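Local coordinates for protein serine-threonine phosphatase 2C (Toxoplasma gondii, PDB 2I44) that binds calcium ions and probably removes phosphate from phosphoserine and phosphothreonine of proteins, as a member of the metal-dependent PP2C phosphatase family, at residues S137-T142 with L227-A232; V152-D157 with F174-H179. One frame throughout, in Å; residues are numbered along the deposited sequence.

Contact 1: residues S137-T142 with L227-A232; sequences SSTSVT and LQYSRA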
loop_
_atom_site.group_PDB
_atom_site.type_symbol
_atom_site.label_atom_id
_atom_site.label_comp_id
_atom_site.label_asym_id
_atom_site.label_seq_id
_atom_site.Cartn_x
_atom_site.Cartn_y
_atom_site.Cartn_z
ATOM N N SER A 137 2.081 -9.128 -10.418
ATOM C CA SER A 137 1.417 -7.914 -9.962
ATOM C C SER A 137 1.636 -7.674 -8.471
ATOM O O SER A 137 2.210 -8.508 -7.767
ATOM C CB SER A 137 -0.093 -8.013 -10.209
ATOM O OG SER A 137 -0.395 -8.303 -11.559
ATOM N N SER A 138 1.160 -6.525 -7.992
ATOM C CA SER A 138 1.277 -6.182 -6.583
ATOM C C SER A 138 0.302 -5.073 -6.193
ATOM O O SER A 138 0.018 -4.158 -6.978
ATOM C CB SER A 138 2.712 -5.734 -6.257
ATOM O OG SER A 138 2.858 -5.379 -4.886
ATOM N N THR A 139 -0.233 -5.168 -4.983
ATOM C CA THR A 139 -1.114 -4.126 -4.489
ATOM C C THR A 139 -0.144 -3.100 -3.927
ATOM O O THR A 139 1.077 -3.306 -3.925
ATOM C CB THR A 139 -1.947 -4.569 -3.294
ATOM O OG1 THR A 139 -1.059 -4.820 -2.200
ATOM C CG2 THR A 139 -2.756 -5.817 -3.606
ATOM N N SER A 140 -0.697 -2.007 -3.427
ATOM C CA SER A 140 0.108 -0.975 -2.821
ATOM C C SER A 140 -0.697 -0.053 -1.917
ATOM O O SER A 140 -1.819 0.329 -2.240
ATOM C CB SER A 140 0.803 -0.139 -3.902
ATOM O OG SER A 140 1.413 1.014 -3.344
ATOM N N VAL A 141 -0.123 0.247 -0.758
ATOM C CA VAL A 141 -0.685 1.209 0.179
ATOM C C VAL A 141 0.544 2.014 0.536
ATOM O O VAL A 141 1.535 1.459 1.015
ATOM C CB VAL A 141 -1.246 0.594 1.488
ATOM C CG1 VAL A 141 -2.600 0.000 1.239
ATOM C CG2 VAL A 141 -0.272 -0.416 2.058
ATOM N N THR A 142 0.502 3.312 0.270
ATOM C CA THR A 142 1.634 4.168 0.580
ATOM C C THR A 142 1.178 5.377 1.375
ATOM O O THR A 142 0.014 5.758 1.331
ATOM C CB THR A 142 2.344 4.659 -0.701
ATOM O OG1 THR A 142 1.414 5.380 -1.521
ATOM C CG2 THR A 142 2.930 3.485 -1.477
ATOM N N LEU A 227 -6.942 -11.761 -11.248
ATOM C CA LEU A 227 -6.699 -11.072 -9.988
ATOM C C LEU A 227 -8.031 -10.753 -9.334
ATOM O O LEU A 227 -9.052 -10.620 -10.011
ATOM C CB LEU A 227 -5.922 -9.774 -10.229
ATOM C CG LEU A 227 -4.550 -9.915 -10.891
ATOM C CD1 LEU A 227 -3.925 -8.541 -11.064
ATOM C CD2 LEU A 227 -3.658 -10.800 -10.025
ATOM N N GLN A 228 -8.027 -10.637 -8.013
ATOM C CA GLN A 228 -9.254 -10.319 -7.306
ATOM C C GLN A 228 -9.338 -8.853 -6.895
ATOM O O GLN A 228 -10.175 -8.469 -6.088
ATOM C CB GLN A 228 -9.431 -11.263 -6.117
ATOM C CG GLN A 228 -9.806 -12.659 -6.581
ATOM C CD GLN A 228 -9.878 -13.670 -5.457
ATOM O OE1 GLN A 228 -8.913 -13.863 -4.716
ATOM N NE2 GLN A 228 -11.024 -14.329 -5.329
ATOM N N TYR A 229 -8.447 -8.041 -7.453
ATOM C CA TYR A 229 -8.471 -6.601 -7.232
ATOM C C TYR A 229 -8.297 -5.966 -8.614
ATOM O O TYR A 229 -7.618 -6.523 -9.485
ATOM C CB TYR A 229 -7.405 -6.142 -6.224
ATOM C CG TYR A 229 -6.021 -6.713 -6.381
ATOM C CD1 TYR A 229 -5.057 -6.057 -7.141
ATOM C CD2 TYR A 229 -5.657 -7.890 -5.731
ATOM C CE1 TYR A 229 -3.759 -6.559 -7.244
ATOM C CE2 TYR A 229 -4.366 -8.398 -5.830
ATOM C CZ TYR A 229 -3.424 -7.726 -6.587
ATOM O OH TYR A 229 -2.143 -8.206 -6.684
ATOM N N SER A 230 -8.923 -4.812 -8.813
ATOM C CA SER A 230 -8.920 -4.133 -10.110
ATOM C C SER A 230 -7.884 -3.044 -10.408
ATOM O O SER A 230 -7.901 -2.446 -11.492
ATOM C CB SER A 230 -10.319 -3.580 -10.354
ATOM O OG SER A 230 -10.826 -3.030 -9.158
ATOM N N ARG A 231 -7.008 -2.763 -9.449
ATOM C CA ARG A 231 -5.957 -1.768 -9.642
ATOM C C ARG A 231 -4.694 -2.332 -9.016
ATOM O O ARG A 231 -4.751 -2.973 -7.966
ATOM C CB ARG A 231 -6.340 -0.428 -8.997
ATOM C CG ARG A 231 -7.651 0.138 -9.525
ATOM C CD ARG A 231 -7.795 1.616 -9.220
ATOM N NE ARG A 231 -9.157 2.092 -9.444
ATOM C CZ ARG A 231 -9.540 3.356 -9.295
ATOM N NH1 ARG A 231 -8.655 4.278 -8.928
ATOM N NH2 ARG A 231 -10.813 3.694 -9.487
ATOM N N ALA A 232 -3.557 -2.112 -9.666
ATOM C CA ALA A 232 -2.307 -2.647 -9.154
ATOM C C ALA A 232 -1.088 -2.277 -9.977
ATOM O O ALA A 232 -1.194 -1.738 -11.087
ATOM C CB ALA A 232 -2.408 -4.163 -9.082
#
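T139 and A232 bring the two backbones closest, with CA atoms 5.0 Å apart, where the strand of S137-T142 is interrupted and the 227-232 loop runs up to it. No hydrogen bond joins the two segments directly. Much of the meeting centres on the ring of Y229. The methyl CG2 of T139 lies over one face of that ring, 3.8 Å from the ring centroid and 17° off the normal, a CH-pi contact. It is shifted toward the hydroxyl end, with CG2 3.6 Å from Y229 CZ. T139 sets CG2 beside its own backbone N and OG1 between N and the carbonyl carbon (chi1 65°). The methyl thus meets the tyrosine, while OG1 hydrogen-bonds to S158 OG and the backbone N of D60. Y229 OH passes CB of S137 at 4.1 Å, too far for more than van der Waals contact. A232 packs in another way. Its methyl CB meets the carbonyl O of S138 at 3.2 Å, a close approach, and also sits at the edge of the Y229 ring, in its plane. CD1 of L227 touches OG of S137 at 3.6 Å. That hydroxyl has its polar partner in the carbonyl of Y135. At the strand break, S138 OG donates to the carbonyl O of T139 at 2.9 Å, on a lone pair and in the carbonyl plane. All six touching residues are buried. The strand break borders the metal site: T139 lies against D60, a calcium ligand, and S138 is near G61, another. Y229 is about 6 Å from a bound calcium ion. The contact therefore packs the 227-232 loop beside the two-metal centre of the PP2C fold.

Contact 2: residues V152-D157 with F174-H179; sequences VGHLGD and FLTVDH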
loop_
_atom_site.group_PDB
_atom_site.type_symbol
_atom_site.label_atom_id
_atom_site.label_comp_id
_atom_site.label_asym_id
_atom_site.label_seq_id
_atom_site.Cartn_x
_atom_site.Cartn_y
_atom_site.Cartn_z
ATOM N N VAL A 152 -2.024 9.788 1.528
ATOM C CA VAL A 152 -2.270 8.364 1.382
ATOM C C VAL A 152 -2.623 8.001 -0.059
ATOM O O VAL A 152 -3.455 8.651 -0.698
ATOM C CB VAL A 152 -3.436 7.890 2.298
ATOM C CG1 VAL A 152 -3.733 6.424 2.048
ATOM C CG2 VAL A 152 -3.078 8.097 3.756
ATOM N N GLY A 153 -1.980 6.958 -0.562
ATOM C CA GLY A 153 -2.256 6.493 -1.905
ATOM C C GLY A 153 -2.333 4.980 -1.870
ATOM O O GLY A 153 -1.734 4.352 -0.990
ATOM N N HIS A 154 -3.082 4.383 -2.792
ATOM C CA HIS A 154 -3.160 2.930 -2.843
ATOM C C HIS A 154 -3.721 2.366 -4.134
ATOM O O HIS A 154 -4.402 3.045 -4.901
ATOM C CB HIS A 154 -3.963 2.365 -1.655
ATOM C CG HIS A 154 -5.428 2.195 -1.923
ATOM N ND1 HIS A 154 -6.307 3.254 -1.964
ATOM C CD2 HIS A 154 -6.171 1.081 -2.133
ATOM C CE1 HIS A 154 -7.529 2.802 -2.180
ATOM N NE2 HIS A 154 -7.475 1.487 -2.286
ATOM N N LEU A 155 -3.405 1.099 -4.351
ATOM C CA LEU A 155 -3.858 0.339 -5.500
ATOM C C LEU A 155 -4.087 -1.068 -4.972
ATOM O O LEU A 155 -3.184 -1.664 -4.387
ATOM C CB LEU A 155 -2.780 0.276 -6.587
ATOM C CG LEU A 155 -2.406 1.526 -7.390
ATOM C CD1 LEU A 155 -1.264 1.178 -8.336
ATOM C CD2 LEU A 155 -3.611 2.031 -8.182
ATOM N N GLY A 156 -5.289 -1.600 -5.152
ATOM C CA GLY A 156 -5.521 -2.961 -4.703
ATOM C C GLY A 156 -6.306 -3.142 -3.424
ATOM O O GLY A 156 -7.157 -2.325 -3.095
ATOM N N ASP A 157 -6.011 -4.214 -2.695
ATOM C CA ASP A 157 -6.744 -4.489 -1.475
ATOM C C ASP A 157 -5.930 -4.538 -0.197
ATOM O O ASP A 157 -6.334 -5.180 0.765
ATOM C CB ASP A 157 -7.558 -5.774 -1.621
ATOM C CG ASP A 157 -6.712 -6.941 -2.054
ATOM O OD1 ASP A 157 -5.473 -6.866 -1.917
ATOM O OD2 ASP A 157 -7.289 -7.937 -2.513
ATOM N N PHE A 174 -10.404 2.801 8.261
ATOM C CA PHE A 174 -9.490 2.518 7.162
ATOM C C PHE A 174 -9.486 3.792 6.327
ATOM O O PHE A 174 -10.529 4.419 6.165
ATOM C CB PHE A 174 -10.003 1.354 6.307
ATOM C CG PHE A 174 -9.790 0.010 6.924
ATOM C CD1 PHE A 174 -8.507 -0.417 7.269
ATOM C CD2 PHE A 174 -10.864 -0.844 7.144
ATOM C CE1 PHE A 174 -8.300 -1.674 7.821
ATOM C CE2 PHE A 174 -10.667 -2.098 7.692
ATOM C CZ PHE A 174 -9.381 -2.514 8.031
ATOM N N LEU A 175 -8.324 4.190 5.818
ATOM C CA LEU A 175 -8.248 5.389 4.992
ATOM C C LEU A 175 -8.340 5.008 3.517
ATOM O O LEU A 175 -8.349 5.866 2.639
ATOM C CB LEU A 175 -6.933 6.132 5.245
ATOM C CG LEU A 175 -6.729 6.661 6.667
ATOM C CD1 LEU A 175 -5.341 7.293 6.799
ATOM C CD2 LEU A 175 -7.815 7.674 6.995
ATOM N N THR A 176 -8.408 3.710 3.251
ATOM C CA THR A 176 -8.483 3.224 1.880
ATOM C C THR A 176 -9.583 2.190 1.705
ATOM O O THR A 176 -9.847 1.390 2.598
ATOM C CB THR A 176 -7.147 2.564 1.446
ATOM O OG1 THR A 176 -6.862 1.456 2.316
ATOM C CG2 THR A 176 -6.007 3.561 1.517
ATOM N N VAL A 177 -10.212 2.215 0.538
ATOM C CA VAL A 177 -11.263 1.270 0.192
ATOM C C VAL A 177 -10.708 0.385 -0.936
ATOM O O VAL A 177 -10.191 0.896 -1.925
ATOM C CB VAL A 177 -12.526 2.010 -0.293
ATOM C CG1 VAL A 177 -13.550 1.008 -0.809
ATOM C CG2 VAL A 177 -13.115 2.837 0.866
ATOM N N ASP A 178 -10.821 -0.929 -0.784
ATOM C CA ASP A 178 -10.285 -1.862 -1.773
ATOM C C ASP A 178 -10.792 -1.632 -3.189
ATOM O O ASP A 178 -11.945 -1.262 -3.392
ATOM C CB ASP A 178 -10.618 -3.310 -1.405
ATOM C CG ASP A 178 -10.123 -3.705 -0.025
ATOM O OD1 ASP A 178 -9.340 -2.941 0.586
ATOM O OD2 ASP A 178 -10.518 -4.796 0.441
ATOM N N HIS A 179 -9.921 -1.852 -4.166
ATOM C CA HIS A 179 -10.319 -1.742 -5.563
ATOM C C HIS A 179 -10.737 -3.162 -5.937
ATOM O O HIS A 179 -9.910 -4.039 -6.151
ATOM C CB HIS A 179 -9.148 -1.283 -6.432
ATOM C CG HIS A 179 -8.688 0.113 -6.135
ATOM N ND1 HIS A 179 -7.402 0.402 -5.736
ATOM C CD2 HIS A 179 -9.337 1.301 -6.200
ATOM C CE1 HIS A 179 -7.275 1.706 -5.570
ATOM N NE2 HIS A 179 -8.436 2.275 -5.846
HETATM O O HOH W 1 -8.704 -6.265 1.632
#
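H179 and H154 lay their rings on each other in an offset stack, centroids 4.3 Å apart and planes at 8°. With T176 they have the most surface buried here. CE1 of H179 sits over the H154 ring toward its rim, 3.3 Å from NE2. The opposite face of H154 is taken by T176, whose CB stands over the ring centre in a CH-pi contact, 3.6 Å from the centroid. The imidazole of H154 is thus clamped between a threonine and a second histidine. At its edge NE2 donates to the carbonyl O of V177 at 2.8 Å. This bond is bent, 135° at the hydrogen, and comes from above the carbonyl plane. T176 also turns CG2 to V152, touching CG1 at 3.7 Å. V152 CG2 in turn meets CD1 of L175.

The backbone N-H of G156 approaches ND1 of H179 in the plane of the ring, with N and ND1 3.0 Å apart. ND1 is therefore an acceptor, and NE2 hydrogen-bonds to D248 OD2. With CG anti to the carbonyl carbon (chi1 -66°), the ring can reach G156 N. The backbone N of H179 returns a bond to G156 O, so G156 is held through both its N-H and its C=O. The backbone of G156 takes angles at which a CB would collide with the carbonyl O of L155. Farther along, CB of D157 packs on the carboxylate carbon of D178. A water joins D157 O to D178 OD2. Salt bridges to K180 and R159 serve D157 OD2 and D178 OD2 respectively. The buried histidine pair fastens the 174-179 loop to the end of strand 149-155, beside the calcium centre of this PP2C domain, where D157 lies near D60 and D266.

From the N terminus, strand 137-146 comes first and turns into its antiparallel neighbour, strand 149-155. The chain then crosses to strands 159-166 and 169-174 of the other large sheet. Its return at 174-179 closes contact 2; the short stretch between its segments is mostly strand. Helix 184-192 and a longer excursion follow before 227-232 meets 137-142 and closes contact 1. Contact 2 is therefore nested inside contact 1. The two join directly: S140 N is 2.7 Å from L155 O and T142 N is 2.8 Å from G153 O, both probable hydrogen bonds. Together they tie both loops to neighbouring strands of one sheet.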